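Local coordinates for Abbfa_003403 (Acinetobacter baumannii, PDB 4ZXH), which is a four-domain nonribosomal peptide synthetase that probably activates an amino acid, loads it on its carrier domain, condenses it with an acyl donor and releases the product through a thioesterase, at residues Y782-V796 with K852-H864. Residues are numbered along the deposited sequence; the frame is centred on the assembly and turned at random.
Sequences YIDLGEPLANTQLYV and KVCLRTDGRLTHH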
loop_
_atom_site.group_PDB
_atom_site.type_symbol
_atom_site.label_atom_id
_atom_site.label_comp_id
_atom_site.label_asym_id
_atom_site.label_seq_id
_atom_site.Cartn_x
_atom_site.Cartn_y
_atom_site.Cartn_z
ATOM N N TYR A 782 5.604 1.507 -19.639
ATOM C CA TYR A 782 6.459 2.677 -19.846
ATOM C C TYR A 782 5.704 3.853 -20.489
ATOM O O TYR A 782 5.756 4.077 -21.708
ATOM C CB TYR A 782 7.678 2.273 -20.683
ATOM C CG TYR A 782 8.556 1.254 -19.969
ATOM C CD1 TYR A 782 9.570 1.662 -19.110
ATOM C CD2 TYR A 782 8.352 -0.116 -20.136
ATOM C CE1 TYR A 782 10.369 0.735 -18.446
ATOM C CE2 TYR A 782 9.139 -1.050 -19.478
ATOM C CZ TYR A 782 10.153 -0.624 -18.631
ATOM O OH TYR A 782 10.955 -1.552 -17.967
ATOM N N ILE A 783 5.002 4.598 -19.639
ATOM C CA ILE A 783 4.162 5.713 -20.065
ATOM C C ILE A 783 4.666 7.042 -19.504
ATOM O O ILE A 783 4.884 7.175 -18.300
ATOM C CB ILE A 783 2.700 5.505 -19.626
ATOM C CG1 ILE A 783 2.161 4.196 -20.193
ATOM C CG2 ILE A 783 1.831 6.663 -20.061
ATOM C CD1 ILE A 783 0.816 3.811 -19.626
ATOM N N ASP A 784 4.848 8.021 -20.387
ATOM C CA ASP A 784 5.338 9.345 -20.004
ATOM C C ASP A 784 4.775 10.378 -20.977
ATOM O O ASP A 784 4.073 10.013 -21.920
ATOM C CB ASP A 784 6.881 9.396 -20.003
ATOM C CG ASP A 784 7.500 8.860 -21.302
ATOM O OD1 ASP A 784 7.224 7.695 -21.679
ATOM O OD2 ASP A 784 8.229 9.627 -21.975
ATOM N N LEU A 785 5.104 11.655 -20.764
ATOM C CA LEU A 785 4.633 12.741 -21.625
ATOM C C LEU A 785 5.347 12.749 -22.972
ATOM O O LEU A 785 4.957 13.477 -23.882
ATOM C CB LEU A 785 4.807 14.092 -20.934
ATOM C CG LEU A 785 4.024 14.238 -19.629
ATOM C CD1 LEU A 785 4.327 15.563 -18.941
ATOM C CD2 LEU A 785 2.558 14.115 -19.891
ATOM N N GLY A 786 6.385 11.934 -23.104
ATOM C CA GLY A 786 7.029 11.764 -24.390
ATOM C C GLY A 786 7.883 12.916 -24.873
ATOM O O GLY A 786 8.399 13.705 -24.086
ATOM N N GLU A 787 8.026 12.997 -26.191
ATOM C CA GLU A 787 8.900 13.959 -26.846
ATOM C C GLU A 787 8.179 15.272 -27.150
ATOM O O GLU A 787 7.020 15.270 -27.566
ATOM C CB GLU A 787 9.432 13.354 -28.142
ATOM C CG GLU A 787 10.340 12.138 -27.966
ATOM C CD GLU A 787 10.791 11.558 -29.308
ATOM O OE1 GLU A 787 9.918 11.332 -30.179
ATOM O OE2 GLU A 787 12.008 11.333 -29.496
ATOM N N PRO A 788 8.869 16.405 -26.957
ATOM C CA PRO A 788 8.339 17.734 -27.310
ATOM C C PRO A 788 8.215 17.922 -28.820
ATOM O O PRO A 788 9.074 17.452 -29.568
ATOM C CB PRO A 788 9.389 18.709 -26.750
ATOM C CG PRO A 788 10.328 17.879 -25.912
ATOM C CD PRO A 788 10.234 16.473 -26.408
ATOM N N LEU A 789 7.170 18.614 -29.255
ATOM C CA LEU A 789 6.982 18.942 -30.670
ATOM C C LEU A 789 7.991 19.980 -31.162
ATOM O O LEU A 789 8.826 20.458 -30.390
ATOM C CB LEU A 789 5.573 19.468 -30.910
ATOM C CG LEU A 789 4.475 18.475 -31.241
ATOM C CD1 LEU A 789 4.394 17.430 -30.163
ATOM C CD2 LEU A 789 3.170 19.237 -31.333
ATOM N N ALA A 790 7.887 20.350 -32.439
ATOM C CA ALA A 790 8.876 21.228 -33.060
ATOM C C ALA A 790 8.805 22.634 -32.485
ATOM O O ALA A 790 7.720 23.200 -32.340
ATOM C CB ALA A 790 8.690 21.258 -34.553
ATOM N N ASN A 791 9.969 23.174 -32.142
ATOM C CA ASN A 791 10.086 24.517 -31.592
ATOM C C ASN A 791 9.319 24.661 -30.284
ATOM O O ASN A 791 8.708 25.692 -29.995
ATOM C CB ASN A 791 9.617 25.539 -32.623
ATOM C CG ASN A 791 10.191 25.260 -33.987
ATOM O OD1 ASN A 791 11.381 25.473 -34.225
ATOM N ND2 ASN A 791 9.356 24.759 -34.888
ATOM N N THR A 792 9.363 23.595 -29.503
ATOM C CA THR A 792 8.748 23.556 -28.193
ATOM C C THR A 792 9.841 23.199 -27.186
ATOM O O THR A 792 10.709 22.358 -27.463
ATOM C CB THR A 792 7.596 22.524 -28.138
ATOM O OG1 THR A 792 6.644 22.785 -29.187
ATOM C CG2 THR A 792 6.894 22.585 -26.789
ATOM N N GLN A 793 9.842 23.853 -26.032
ATOM C CA GLN A 793 10.784 23.460 -24.998
ATOM C C GLN A 793 10.043 23.185 -23.706
ATOM O O GLN A 793 9.108 23.907 -23.342
ATOM C CB GLN A 793 11.865 24.521 -24.792
ATOM C CG GLN A 793 12.588 24.917 -26.077
ATOM C CD GLN A 793 11.898 26.059 -26.796
ATOM O OE1 GLN A 793 11.586 27.089 -26.186
ATOM N NE2 GLN A 793 11.627 25.874 -28.090
ATOM N N LEU A 794 10.452 22.121 -23.026
ATOM C CA LEU A 794 9.850 21.760 -21.760
ATOM C C LEU A 794 10.845 22.011 -20.639
ATOM O O LEU A 794 12.014 21.661 -20.758
ATOM C CB LEU A 794 9.407 20.298 -21.779
ATOM C CG LEU A 794 8.556 19.917 -22.991
ATOM C CD1 LEU A 794 8.037 18.501 -22.854
ATOM C CD2 LEU A 794 7.421 20.888 -23.154
ATOM N N TYR A 795 10.372 22.641 -19.566
ATOM C CA TYR A 795 11.198 22.960 -18.409
ATOM C C TYR A 795 10.467 22.537 -17.134
ATOM O O TYR A 795 9.249 22.708 -17.035
ATOM C CB TYR A 795 11.523 24.461 -18.351
ATOM C CG TYR A 795 12.142 25.057 -19.601
ATOM C CD1 TYR A 795 13.509 24.951 -19.861
ATOM C CD2 TYR A 795 11.370 25.771 -20.506
ATOM C CE1 TYR A 795 14.079 25.521 -21.010
ATOM C CE2 TYR A 795 11.925 26.340 -21.647
ATOM C CZ TYR A 795 13.276 26.210 -21.899
ATOM O OH TYR A 795 13.806 26.778 -23.045
ATOM N N VAL A 796 11.192 21.990 -16.157
ATOM C CA VAL A 796 10.578 21.645 -14.875
ATOM C C VAL A 796 11.148 22.523 -13.768
ATOM O O VAL A 796 12.320 22.413 -13.429
ATOM C CB VAL A 796 10.776 20.156 -14.520
ATOM C CG1 VAL A 796 10.014 19.803 -13.249
ATOM C CG2 VAL A 796 10.309 19.268 -15.668
ATOM N N LYS A 852 1.795 19.493 -12.265
ATOM C CA LYS A 852 2.884 18.890 -11.505
ATOM C C LYS A 852 3.529 17.780 -12.320
ATOM O O LYS A 852 2.869 16.821 -12.704
ATOM C CB LYS A 852 2.356 18.340 -10.183
ATOM C CG LYS A 852 3.407 18.008 -9.156
ATOM C CD LYS A 852 2.726 17.453 -7.925
ATOM C CE LYS A 852 3.590 17.609 -6.693
ATOM N NZ LYS A 852 2.867 17.047 -5.518
ATOM N N VAL A 853 4.819 17.914 -12.586
ATOM C CA VAL A 853 5.553 16.975 -13.433
ATOM C C VAL A 853 6.847 16.542 -12.747
ATOM O O VAL A 853 7.462 17.313 -12.002
ATOM C CB VAL A 853 5.849 17.616 -14.817
ATOM C CG1 VAL A 853 7.052 16.989 -15.480
ATOM C CG2 VAL A 853 4.629 17.505 -15.724
ATOM N N CYS A 854 7.245 15.291 -12.952
ATOM C CA CYS A 854 8.500 14.812 -12.385
ATOM C C CYS A 854 9.581 14.687 -13.463
ATOM O O CYS A 854 9.368 14.085 -14.517
ATOM C CB CYS A 854 8.311 13.468 -11.664
ATOM S SG CYS A 854 9.771 12.966 -10.625
ATOM N N LEU A 855 10.737 15.285 -13.195
ATOM C CA LEU A 855 11.889 15.127 -14.067
ATOM C C LEU A 855 12.579 13.839 -13.667
ATOM O O LEU A 855 13.300 13.794 -12.672
ATOM C CB LEU A 855 12.838 16.320 -13.952
ATOM C CG LEU A 855 14.156 16.272 -14.726
ATOM C CD1 LEU A 855 13.911 16.345 -16.229
ATOM C CD2 LEU A 855 15.074 17.392 -14.260
ATOM N N ARG A 856 12.333 12.784 -14.430
ATOM C CA ARG A 856 12.914 11.491 -14.118
ATOM C C ARG A 856 14.415 11.508 -14.383
ATOM O O ARG A 856 14.912 12.307 -15.187
ATOM C CB ARG A 856 12.229 10.390 -14.930
ATOM C CG ARG A 856 10.758 10.235 -14.588
ATOM C CD ARG A 856 10.586 10.004 -13.096
ATOM N NE ARG A 856 9.224 9.641 -12.704
ATOM C CZ ARG A 856 8.905 9.203 -11.489
ATOM N NH1 ARG A 856 9.850 9.073 -10.565
ATOM N NH2 ARG A 856 7.656 8.881 -11.198
ATOM N N THR A 857 15.129 10.632 -13.684
ATOM C CA THR A 857 16.558 10.432 -13.894
ATOM C C THR A 857 16.788 9.966 -15.330
ATOM O O THR A 857 17.819 10.232 -15.942
ATOM C CB THR A 857 17.123 9.410 -12.876
ATOM O OG1 THR A 857 16.471 8.139 -13.040
ATOM C CG2 THR A 857 16.895 9.907 -11.447
ATOM N N ASP A 858 15.783 9.282 -15.855
ATOM C CA ASP A 858 15.739 8.823 -17.231
ATOM C C ASP A 858 15.910 9.965 -18.244
ATOM O O ASP A 858 16.589 9.810 -19.259
ATOM C CB ASP A 858 14.403 8.103 -17.464
ATOM C CG ASP A 858 14.469 7.104 -18.584
ATOM O OD1 ASP A 858 15.421 7.172 -19.387
ATOM O OD2 ASP A 858 13.566 6.245 -18.659
ATOM N N GLY A 859 15.291 11.109 -17.954
ATOM C CA GLY A 859 15.175 12.199 -18.911
ATOM C C GLY A 859 13.740 12.318 -19.402
ATOM O O GLY A 859 13.403 13.205 -20.190
ATOM N N ARG A 860 12.897 11.401 -18.939
ATOM C CA ARG A 860 11.485 11.390 -19.275
ATOM C C ARG A 860 10.720 12.320 -18.348
ATOM O O ARG A 860 11.170 12.605 -17.240
ATOM C CB ARG A 860 10.906 9.978 -19.160
ATOM C CG ARG A 860 11.406 8.980 -20.190
ATOM C CD ARG A 860 10.711 7.638 -20.013
ATOM N NE ARG A 860 10.757 7.179 -18.626
ATOM C CZ ARG A 860 9.712 6.700 -17.955
ATOM N NH1 ARG A 860 8.526 6.608 -18.546
ATOM N NH2 ARG A 860 9.855 6.305 -16.693
ATOM N N LEU A 861 9.564 12.788 -18.805
ATOM C CA LEU A 861 8.663 13.548 -17.955
ATOM C C LEU A 861 7.427 12.727 -17.649
ATOM O O LEU A 861 6.773 12.239 -18.560
ATOM C CB LEU A 861 8.243 14.848 -18.633
ATOM C CG LEU A 861 9.350 15.804 -19.041
ATOM C CD1 LEU A 861 8.701 17.022 -19.646
ATOM C CD2 LEU A 861 10.178 16.169 -17.824
ATOM N N THR A 862 7.087 12.573 -16.379
ATOM C CA THR A 862 5.818 11.943 -16.059
ATOM C C THR A 862 4.932 12.954 -15.350
ATOM O O THR A 862 5.419 13.903 -14.716
ATOM C CB THR A 862 5.983 10.653 -15.208
ATOM O OG1 THR A 862 6.566 10.952 -13.933
ATOM C CG2 THR A 862 6.862 9.664 -15.935
ATOM N N HIS A 863 3.627 12.736 -15.485
ATOM C CA HIS A 863 2.611 13.705 -15.111
ATOM C C HIS A 863 1.923 13.250 -13.838
ATOM O O HIS A 863 1.676 12.060 -13.655
ATOM C CB HIS A 863 1.616 13.845 -16.245
ATOM C CG HIS A 863 0.744 15.046 -16.142
ATOM N ND1 HIS A 863 -0.341 15.106 -15.294
ATOM C CD2 HIS A 863 0.771 16.225 -16.807
ATOM C CE1 HIS A 863 -0.939 16.277 -15.440
ATOM N NE2 HIS A 863 -0.275 16.980 -16.338
ATOM N N HIS A 864 1.636 14.191 -12.948
ATOM C CA HIS A 864 1.113 13.871 -11.623
ATOM C C HIS A 864 0.122 14.958 -11.246
ATOM O O HIS A 864 -0.105 15.255 -10.061
ATOM C CB HIS A 864 2.253 13.783 -10.618
ATOM C CG HIS A 864 3.294 12.764 -10.978
ATOM N ND1 HIS A 864 3.306 11.488 -10.449
ATOM C CD2 HIS A 864 4.344 12.825 -11.835
ATOM C CE1 HIS A 864 4.329 10.817 -10.949
ATOM N NE2 HIS A 864 4.974 11.605 -11.793
#
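Leu785 N donates to Leu861 O at 2.8 Å, with an N-H...O angle of 179°, the one backbone hydrogen bond that joins 782-796 to 852-864. Apolar side chains gather around it. The two methyls of Leu785 divide their contacts: CD1 lies 3.8 Å from Val853 CG2 and also meets Leu861 CB, whereas CD2 packs on His863 CB. Leu861 branches likewise, its CD1 3.6 Å from Leu794 CD1 and its CD2 3.8 Å from Val796 CG2. With CG1 of Val796 anti to the backbone N (chi1 -175°), CG2 is the methyl that also reaches Val853 CG1 and Leu855 CB.

A charged pair lies beside this apolar cluster. Asp784 OD1 forms a salt bridge with Arg860 NH1 at 3.6 Å, in the guanidinium plane; the two flat groups are turned 71° apart. Arg860 NE also bonds weakly to Asp858 OD2, while Asp784 OD2 accepts from Gly786 N at 3.2 Å, closing an Asx turn.

Further out, Cys854 N donates to Thr862 O within the antiparallel hairpin of 846-855 and 861-863, and Asn761 and Ser773 bind the carbonyls of Asp784 and Leu785. The contact thus packs the loop leading into strand 787-788, together with strand 792-797, against that hairpin of the curled antiparallel sheet to which 792-797 itself belongs; aliphatic packing and one nearly linear bond join them, and the long, steeply turned salt bridge is consistent with a loose ion pair.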